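Local structure of leucine aminopeptidase (Fimbriiglobus ruber, 7D1B) at residues D180-D192 with G201-N213. The protein probably acts as a zinc-dependent glutaminyl cyclase of the M28 peptidase family, turning N-terminal glutamine of peptides into pyroglutamate. Sequence-based numbering, arbitrary orientation.
Sequences DFVLFDGEEYILD and GDKYFFGSEHFAN. With ZN (zinc ion), chain B.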
ATOM      1  N   ASP A 180      -9.436  -1.668   7.512  1.00 11.45           N
ATOM      2  CA  ASP A 180      -9.409  -2.524   6.332  1.00 11.45           C
ATOM      3  C   ASP A 180      -8.035  -2.437   5.685  1.00 10.80           C
ATOM      4  O   ASP A 180      -7.571  -1.336   5.353  1.00 12.19           O
ATOM      5  CB  ASP A 180     -10.487  -2.114   5.329  1.00 12.53           C
ATOM      6  CG  ASP A 180     -11.863  -2.390   5.864  1.00 13.32           C
ATOM      7  OD1 ASP A 180     -12.003  -3.366   6.628  1.00 14.56           O
ATOM      8  OD2 ASP A 180     -12.806  -1.638   5.561  1.00 14.60           O
ATOM      9  N   PHE A 181      -7.377  -3.588   5.544  1.00 10.96           N
ATOM     10  CA  PHE A 181      -6.178  -3.698   4.725  1.00 10.66           C
ATOM     11  C   PHE A 181      -6.667  -3.928   3.299  1.00 10.85           C
ATOM     12  O   PHE A 181      -7.381  -4.907   3.040  1.00 12.55           O
ATOM     13  CB  PHE A 181      -5.359  -4.914   5.153  1.00 11.47           C
ATOM     14  CG  PHE A 181      -4.675  -4.802   6.500  1.00 11.06           C
ATOM     15  CD1 PHE A 181      -4.772  -3.670   7.315  1.00 11.56           C
ATOM     16  CD2 PHE A 181      -3.898  -5.872   6.950  1.00 12.36           C
ATOM     17  CE1 PHE A 181      -4.093  -3.612   8.555  1.00 12.36           C
ATOM     18  CE2 PHE A 181      -3.226  -5.810   8.172  1.00 12.90           C
ATOM     19  CZ  PHE A 181      -3.317  -4.692   8.970  1.00 12.74           C
ATOM     20  N   VAL A 182      -6.330  -3.027   2.386  1.00 11.10           N
ATOM     21  CA  VAL A 182      -6.821  -3.117   1.018  1.00 11.19           C
ATOM     22  C   VAL A 182      -5.616  -3.254   0.095  1.00 11.53           C
ATOM     23  O   VAL A 182      -4.713  -2.401   0.100  1.00 11.80           O
ATOM     24  CB  VAL A 182      -7.692  -1.906   0.635  1.00 12.36           C
ATOM     25  CG1 VAL A 182      -8.190  -2.044  -0.803  1.00 13.63           C
ATOM     26  CG2 VAL A 182      -8.858  -1.750   1.631  1.00 12.47           C
ATOM     27  N   LEU A 183      -5.614  -4.322  -0.704  1.00 11.30           N
ATOM     28  CA  LEU A 183      -4.578  -4.582  -1.696  1.00 11.57           C
ATOM     29  C   LEU A 183      -5.172  -4.349  -3.079  1.00 11.50           C
ATOM     30  O   LEU A 183      -6.113  -5.050  -3.494  1.00 12.30           O
ATOM     31  CB  LEU A 183      -4.054  -6.006  -1.549  1.00 13.30           C
ATOM     32  CG  LEU A 183      -3.238  -6.137  -0.256  1.00 13.75           C
ATOM     33  CD1 LEU A 183      -3.169  -7.580   0.165  1.00 19.77           C
ATOM     34  CD2 LEU A 183      -1.870  -5.538  -0.447  1.00 17.21           C
ATOM     35  N   PHE A 184      -4.646  -3.341  -3.776  1.00 11.11           N
ATOM     36  CA  PHE A 184      -5.133  -2.972  -5.103  1.00 11.18           C
ATOM     37  C   PHE A 184      -4.408  -3.755  -6.186  1.00 11.15           C
ATOM     38  O   PHE A 184      -3.173  -3.729  -6.270  1.00 11.62           O
ATOM     39  CB  PHE A 184      -4.896  -1.493  -5.377  1.00 12.04           C
ATOM     40  CG  PHE A 184      -5.568  -0.562  -4.402  1.00 11.39           C
ATOM     41  CD1 PHE A 184      -6.949  -0.594  -4.187  1.00 12.24           C
ATOM     42  CD2 PHE A 184      -4.812   0.374  -3.701  1.00 12.41           C
ATOM     43  CE1 PHE A 184      -7.547   0.293  -3.296  1.00 12.48           C
ATOM     44  CE2 PHE A 184      -5.412   1.260  -2.821  1.00 12.89           C
ATOM     45  CZ  PHE A 184      -6.772   1.215  -2.617  1.00 12.66           C
ATOM     46  N   ASP A 185      -5.180  -4.416  -7.046  1.00 11.44           N
ATOM     47  CA  ASP A 185      -4.620  -4.969  -8.265  1.00 11.32           C
ATOM     48  C   ASP A 185      -4.445  -3.858  -9.305  1.00 11.98           C
ATOM     49  O   ASP A 185      -4.989  -2.753  -9.181  1.00 12.36           O
ATOM     50  CB  ASP A 185      -5.568  -6.043  -8.801  1.00 12.47           C
ATOM     51  CG  ASP A 185      -4.875  -7.119  -9.646  1.00 12.29           C
ATOM     52  OD1 ASP A 185      -3.712  -6.942 -10.099  1.00 12.58           O
ATOM     53  OD2 ASP A 185      -5.523  -8.177  -9.847  1.00 13.31           O
ATOM     54  N   GLY A 186      -3.677  -4.164 -10.341  1.00 12.10           N
ATOM     55  CA  GLY A 186      -3.683  -3.355 -11.544  1.00 12.61           C
ATOM     56  C   GLY A 186      -3.258  -1.919 -11.346  1.00 12.12           C
ATOM     57  O   GLY A 186      -3.702  -1.035 -12.092  1.00 12.28           O
ATOM     58  N   GLU A 187      -2.376  -1.650 -10.375  1.00 11.85           N
ATOM     59  CA  GLU A 187      -1.845  -0.295 -10.288  1.00 12.13           C
ATOM     60  C   GLU A 187      -0.971   0.024 -11.489  1.00 11.74           C
ATOM     61  O   GLU A 187      -1.014   1.141 -12.008  1.00 12.68           O
ATOM     62  CB  GLU A 187      -1.054  -0.072  -9.006  1.00 13.05           C
ATOM     63  CG  GLU A 187      -0.658   1.394  -8.828  1.00 14.76           C
ATOM     64  CD  GLU A 187       0.798   1.622  -8.891  1.00 18.10           C
ATOM     65  OE1 GLU A 187       1.583   0.707  -8.579  1.00 20.34           O
ATOM     66  OE2 GLU A 187       1.159   2.751  -9.265  1.00 23.25           O
ATOM     67  N   GLU A 188      -0.146  -0.926 -11.922  1.00 12.29           N
ATOM     68  CA  GLU A 188       0.814  -0.648 -12.980  1.00 12.27           C
ATOM     69  C   GLU A 188       1.030  -1.889 -13.846  1.00 12.61           C
ATOM     70  O   GLU A 188       2.150  -2.389 -14.026  1.00 13.00           O
ATOM     71  CB  GLU A 188       2.094  -0.008 -12.443  1.00 13.96           C
ATOM     72  CG  GLU A 188       2.847  -0.795 -11.406  1.00 15.17           C
ATOM     73  CD  GLU A 188       4.087  -0.032 -10.962  1.00 15.95           C
ATOM     74  OE1 GLU A 188       4.464   0.972 -11.646  1.00 18.31           O
ATOM     75  OE2 GLU A 188       4.694  -0.389  -9.917  1.00 16.25           O
ATOM     76  N   TYR A 189      -0.069  -2.337 -14.454  1.00 12.39           N
ATOM     77  CA  TYR A 189      -0.059  -3.405 -15.446  1.00 12.82           C
ATOM     78  C   TYR A 189       0.371  -2.809 -16.787  1.00 12.86           C
ATOM     79  O   TYR A 189      -0.394  -2.728 -17.752  1.00 12.92           O
ATOM     80  CB  TYR A 189      -1.445  -4.037 -15.488  1.00 13.03           C
ATOM     81  CG  TYR A 189      -1.616  -5.159 -16.481  1.00 12.94           C
ATOM     82  CD1 TYR A 189      -0.817  -6.290 -16.428  1.00 13.95           C
ATOM     83  CD2 TYR A 189      -2.594  -5.090 -17.466  1.00 14.16           C
ATOM     84  CE1 TYR A 189      -0.976  -7.325 -17.347  1.00 14.71           C
ATOM     85  CE2 TYR A 189      -2.768  -6.121 -18.380  1.00 15.34           C
ATOM     86  CZ  TYR A 189      -1.954  -7.246 -18.309  1.00 14.69           C
ATOM     87  OH  TYR A 189      -2.097  -8.300 -19.186  1.00 16.42           O
ATOM     88  N   ILE A 190       1.615  -2.339 -16.824  1.00 12.85           N
ATOM     89  CA  ILE A 190       2.101  -1.518 -17.930  1.00 13.30           C
ATOM     90  C   ILE A 190       2.841  -2.416 -18.912  1.00 13.63           C
ATOM     91  O   ILE A 190       4.002  -2.791 -18.691  1.00 14.78           O
ATOM     92  CB  ILE A 190       2.980  -0.364 -17.445  1.00 13.16           C
ATOM     93  CG1 ILE A 190       2.268   0.469 -16.375  1.00 13.64           C
ATOM     94  CG2 ILE A 190       3.426   0.493 -18.646  1.00 15.18           C
ATOM     95  CD1 ILE A 190       0.874   1.001 -16.748  1.00 14.13           C
ATOM     96  N   LEU A 191       2.169  -2.763 -20.010  1.00 14.33           N
ATOM     97  CA  LEU A 191       2.796  -3.535 -21.071  1.00 15.62           C
ATOM     98  C   LEU A 191       3.455  -2.630 -22.092  1.00 16.45           C
ATOM     99  O   LEU A 191       4.498  -2.987 -22.651  1.00 19.29           O
ATOM    100  CB  LEU A 191       1.756  -4.460 -21.722  1.00 16.99           C
ATOM    101  CG  LEU A 191       1.152  -5.490 -20.752  1.00 17.63           C
ATOM    102  CD1 LEU A 191      -0.078  -6.176 -21.345  1.00 19.29           C
ATOM    103  CD2 LEU A 191       2.191  -6.528 -20.329  1.00 18.78           C
ATOM    104  N   ASP A 192       2.860  -1.475 -22.339  1.00 15.61           N
ATOM    105  CA  ASP A 192       3.399  -0.459 -23.235  1.00 16.26           C
ATOM    106  C   ASP A 192       3.660   0.775 -22.391  1.00 15.73           C
ATOM    107  O   ASP A 192       2.698   1.424 -21.941  1.00 16.37           O
ATOM    108  CB  ASP A 192       2.361  -0.156 -24.313  1.00 18.73           C
ATOM    109  CG  ASP A 192       2.688   1.084 -25.108  1.00 21.50           C
ATOM    110  OD1 ASP A 192       3.868   1.507 -25.115  1.00 21.63           O
ATOM    111  OD2 ASP A 192       1.759   1.629 -25.763  1.00 23.92           O
ATOM    112  N   GLY A 201       1.144   5.777 -23.262  1.00 23.69           N
ATOM    113  CA  GLY A 201       1.302   4.403 -22.844  1.00 18.89           C
ATOM    114  C   GLY A 201       0.077   3.901 -22.093  1.00 14.96           C
ATOM    115  O   GLY A 201      -1.032   4.465 -22.150  1.00 15.86           O
ATOM    116  N   ASP A 202       0.282   2.789 -21.398  1.00 14.04           N
ATOM    117  CA  ASP A 202      -0.769   2.107 -20.656  1.00 12.86           C
ATOM    118  C   ASP A 202      -1.263   2.856 -19.418  1.00 12.76           C
ATOM    119  O   ASP A 202      -0.596   3.748 -18.872  1.00 13.95           O
ATOM    120  CB  ASP A 202      -0.356   0.671 -20.376  1.00 13.43           C
ATOM    121  CG  ASP A 202      -0.526  -0.234 -21.577  1.00 13.25           C
ATOM    122  OD1 ASP A 202      -1.296   0.125 -22.502  1.00 14.43           O
ATOM    123  OD2 ASP A 202       0.117  -1.308 -21.595  1.00 13.77           O
ATOM    124  N   LYS A 203      -2.453   2.452 -18.966  1.00 12.92           N
ATOM    125  CA  LYS A 203      -3.186   3.087 -17.878  1.00 12.89           C
ATOM    126  C   LYS A 203      -2.815   2.511 -16.518  1.00 11.96           C
ATOM    127  O   LYS A 203      -2.630   1.301 -16.373  1.00 12.27           O
ATOM    128  CB  LYS A 203      -4.683   2.863 -18.129  1.00 13.46           C
ATOM    129  CG  LYS A 203      -5.582   3.421 -17.047  1.00 14.93           C
ATOM    130  CD  LYS A 203      -7.062   3.363 -17.430  1.00 17.10           C
ATOM    131  CE  LYS A 203      -7.970   3.509 -16.192  1.00 19.32           C
ATOM    132  NZ  LYS A 203      -7.717   4.768 -15.424  1.00 24.54           N
ATOM    133  N   TYR A 204      -2.779   3.386 -15.517  1.00 12.66           N
ATOM    134  CA  TYR A 204      -2.510   3.060 -14.120  1.00 12.58           C
ATOM    135  C   TYR A 204      -3.804   3.035 -13.309  1.00 12.75           C
ATOM    136  O   TYR A 204      -4.827   3.606 -13.701  1.00 13.85           O
ATOM    137  CB  TYR A 204      -1.587   4.129 -13.521  1.00 13.30           C
ATOM    138  CG  TYR A 204      -0.169   4.090 -14.002  1.00 13.10           C
ATOM    139  CD1 TYR A 204       0.180   4.521 -15.277  1.00 14.89           C
ATOM    140  CD2 TYR A 204       0.847   3.677 -13.142  1.00 14.87           C
ATOM    141  CE1 TYR A 204       1.512   4.505 -15.697  1.00 15.28           C
ATOM    142  CE2 TYR A 204       2.163   3.651 -13.545  1.00 16.34           C
ATOM    143  CZ  TYR A 204       2.497   4.076 -14.815  1.00 15.64           C
ATOM    144  OH  TYR A 204       3.828   4.042 -15.168  1.00 17.34           O
ATOM    145  N   PHE A 205      -3.732   2.384 -12.144  1.00 12.49           N
ATOM    146  CA  PHE A 205      -4.698   2.582 -11.058  1.00 12.56           C
ATOM    147  C   PHE A 205      -6.044   1.889 -11.257  1.00 12.13           C
ATOM    148  O   PHE A 205      -7.055   2.343 -10.705  1.00 13.28           O
ATOM    149  CB  PHE A 205      -4.912   4.069 -10.692  1.00 13.04           C
ATOM    150  CG  PHE A 205      -3.633   4.839 -10.588  1.00 12.73           C
ATOM    151  CD1 PHE A 205      -2.570   4.350  -9.824  1.00 13.72           C
ATOM    152  CD2 PHE A 205      -3.465   6.030 -11.281  1.00 13.66           C
ATOM    153  CE1 PHE A 205      -1.372   5.033  -9.767  1.00 13.95           C
ATOM    154  CE2 PHE A 205      -2.263   6.733 -11.222  1.00 14.15           C
ATOM    155  CZ  PHE A 205      -1.218   6.231 -10.480  1.00 14.70           C
ATOM    156  N   PHE A 206      -6.088   0.751 -11.955  1.00 12.29           N
ATOM    157  CA  PHE A 206      -7.374   0.076 -12.130  1.00 13.45           C
ATOM    158  C   PHE A 206      -7.998  -0.324 -10.800  1.00 12.68           C
ATOM    159  O   PHE A 206      -9.208  -0.163 -10.600  1.00 13.15           O
ATOM    160  CB  PHE A 206      -7.214  -1.163 -12.998  1.00 13.22           C
ATOM    161  CG  PHE A 206      -7.001  -0.878 -14.456  1.00 13.52           C
ATOM    162  CD1 PHE A 206      -8.023  -0.334 -15.231  1.00 15.13           C
ATOM    163  CD2 PHE A 206      -5.801  -1.218 -15.072  1.00 14.34           C
ATOM    164  CE1 PHE A 206      -7.840  -0.114 -16.605  1.00 16.18           C
ATOM    165  CE2 PHE A 206      -5.625  -1.008 -16.433  1.00 16.66           C
ATOM    166  CZ  PHE A 206      -6.640  -0.462 -17.187  1.00 16.74           C
ATOM    167  N   GLY A 207      -7.195  -0.878  -9.887  1.00 12.31           N
ATOM    168  CA  GLY A 207      -7.738  -1.392  -8.636  1.00 12.85           C
ATOM    169  C   GLY A 207      -8.230  -0.310  -7.696  1.00 12.08           C
ATOM    170  O   GLY A 207      -9.317  -0.422  -7.124  1.00 12.50           O
ATOM    171  N   SER A 208      -7.438   0.761  -7.513  1.00 11.96           N
ATOM    172  CA  SER A 208      -7.907   1.819  -6.630  1.00 11.87           C
ATOM    173  C   SER A 208      -9.116   2.542  -7.214  1.00 11.94           C
ATOM    174  O   SER A 208     -10.029   2.919  -6.474  1.00 12.71           O
ATOM    175  CB  SER A 208      -6.773   2.773  -6.257  1.00 12.31           C
ATOM    176  OG  SER A 208      -6.152   3.350  -7.399  1.00 12.26           O
ATOM    177  N   GLU A 209      -9.151   2.737  -8.540  1.00 12.04           N
ATOM    178  CA  GLU A 209     -10.327   3.353  -9.151  1.00 13.41           C
ATOM    179  C   GLU A 209     -11.550   2.471  -8.962  1.00 13.11           C
ATOM    180  O   GLU A 209     -12.633   2.973  -8.633  1.00 14.59           O
ATOM    181  CB  GLU A 209     -10.067   3.669 -10.621  1.00 14.24           C
ATOM    182  CG  GLU A 209      -9.088   4.823 -10.725  1.00 14.27           C
ATOM    183  CD  GLU A 209      -8.681   5.186 -12.132  1.00 15.79           C
ATOM    184  OE1 GLU A 209      -9.254   4.638 -13.089  1.00 18.50           O
ATOM    185  OE2 GLU A 209      -7.785   6.045 -12.271  1.00 16.27           O
ATOM    186  N   HIS A 210     -11.393   1.150  -9.129  1.00 13.45           N
ATOM    187  CA  HIS A 210     -12.516   0.238  -8.944  1.00 14.22           C
ATOM    188  C   HIS A 210     -13.025   0.297  -7.508  1.00 13.88           C
ATOM    189  O   HIS A 210     -14.235   0.394  -7.260  1.00 15.04           O
ATOM    190  CB  HIS A 210     -12.100  -1.186  -9.301  1.00 15.16           C
ATOM    191  CG  HIS A 210     -13.215  -2.172  -9.181  1.00 16.17           C
ATOM    192  ND1 HIS A 210     -14.145  -2.350 -10.180  1.00 18.77           N
ATOM    193  CD2 HIS A 210     -13.556  -3.022  -8.184  1.00 18.59           C
ATOM    194  CE1 HIS A 210     -15.015  -3.268  -9.800  1.00 20.13           C
ATOM    195  NE2 HIS A 210     -14.688  -3.687  -8.593  1.00 20.28           N
ATOM    196  N   PHE A 211     -12.108   0.244  -6.548  1.00 13.07           N
ATOM    197  CA  PHE A 211     -12.485   0.282  -5.145  1.00 13.75           C
ATOM    198  C   PHE A 211     -13.195   1.586  -4.817  1.00 13.15           C
ATOM    199  O   PHE A 211     -14.242   1.589  -4.157  1.00 14.14           O
ATOM    200  CB  PHE A 211     -11.221   0.139  -4.301  1.00 13.50           C
ATOM    201  CG  PHE A 211     -11.482   0.189  -2.817  1.00 12.89           C
ATOM    202  CD1 PHE A 211     -11.764  -0.964  -2.108  1.00 14.00           C
ATOM    203  CD2 PHE A 211     -11.463   1.400  -2.141  1.00 14.73           C
ATOM    204  CE1 PHE A 211     -12.029  -0.901  -0.731  1.00 14.67           C
ATOM    205  CE2 PHE A 211     -11.710   1.473  -0.765  1.00 15.27           C
ATOM    206  CZ  PHE A 211     -12.002   0.311  -0.070  1.00 15.02           C
ATOM    207  N   ALA A 212     -12.626   2.714  -5.255  1.00 13.31           N
ATOM    208  CA  ALA A 212     -13.205   4.004  -4.923  1.00 14.48           C
ATOM    209  C   ALA A 212     -14.577   4.161  -5.558  1.00 15.23           C
ATOM    210  O   ALA A 212     -15.507   4.656  -4.918  1.00 16.91           O
ATOM    211  CB  ALA A 212     -12.272   5.122  -5.371  1.00 15.79           C
ATOM    212  N   ASN A 213     -14.726   3.745  -6.818  1.00 15.70           N
ATOM    213  CA  ASN A 213     -16.030   3.831  -7.463  1.00 17.89           C
ATOM    214  C   ASN A 213     -17.054   2.964  -6.754  1.00 17.49           C
ATOM    215  O   ASN A 213     -18.222   3.358  -6.623  1.00 19.52           O
ATOM    216  CB  ASN A 213     -15.928   3.406  -8.924  1.00 21.04           C
ATOM    217  CG  ASN A 213     -15.265   4.440  -9.769  1.00 26.60           C
ATOM    218  OD1 ASN A 213     -15.231   5.617  -9.412  1.00 31.12           O
ATOM    219  ND2 ASN A 213     -14.732   4.018 -10.903  1.00 28.88           N
TER
HETATM  220 ZN    ZN B 801       6.189   0.797  -9.510  1.00 16.73          ZN
HETATM  221  O   HOH W   1      -4.705   0.165  -8.605  1.00 12.34           O
HETATM  222  O   HOH W   2      -2.402  -0.782 -14.581  1.00 12.86           O
HETATM  223  O   HOH W   3      -0.810   1.999 -24.601  1.00 18.79           O
HETATM  224  O   HOH W   4       5.913   2.712  -8.677  1.00 14.76           O
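Phe205 and Phe206, where helix 206-213 begins, give their backbone N-H groups to Glu187 O and Gly186 O (3.0 Å each), while strand 180-184 and the helix axis run at 130°, 8.0 Å apart at closest. Further along the loops, Asp202 N hydrogen-bonds Asp192 O almost straight on, and the Asp202 carboxylate accepts in return. Asp202 OD2 takes Leu191 N on its anti lone pair (3.0 Å) and Asp192 N from above the carboxylate plane (2.8 Å), with Ser103 as a further partner. With an alanine here, Leu191 N, Asp192 N and Ser103 OG would probably all lose their shared acceptor. Ile190 CD1 sits over one face of the Tyr204 ring, 3.9 Å from its centroid. Glu188 CB brushes the same ring at CE2; with CG between the backbone N and the carbonyl carbon (chi1 58°), the chain then runs out extended from the loop after strand 178-184, and OE2 binds the zinc ion beside Asp155 and His309, while OE1 pairs with Arg134. Ser208 CB makes a CH-pi contact over the centre of one Phe184 ring face (3.7 Å from its centroid); that ring's edge turns to the face of Phe211, planes 70° apart, and Val182 CG1 also lies over a Phe211 face. Strand 178-184 lies inside the mixed sheet of the M28 peptidase domain, between strands 108-117 and 123-130, which Phe211 also touches, while Leu183 faces helix 72-87.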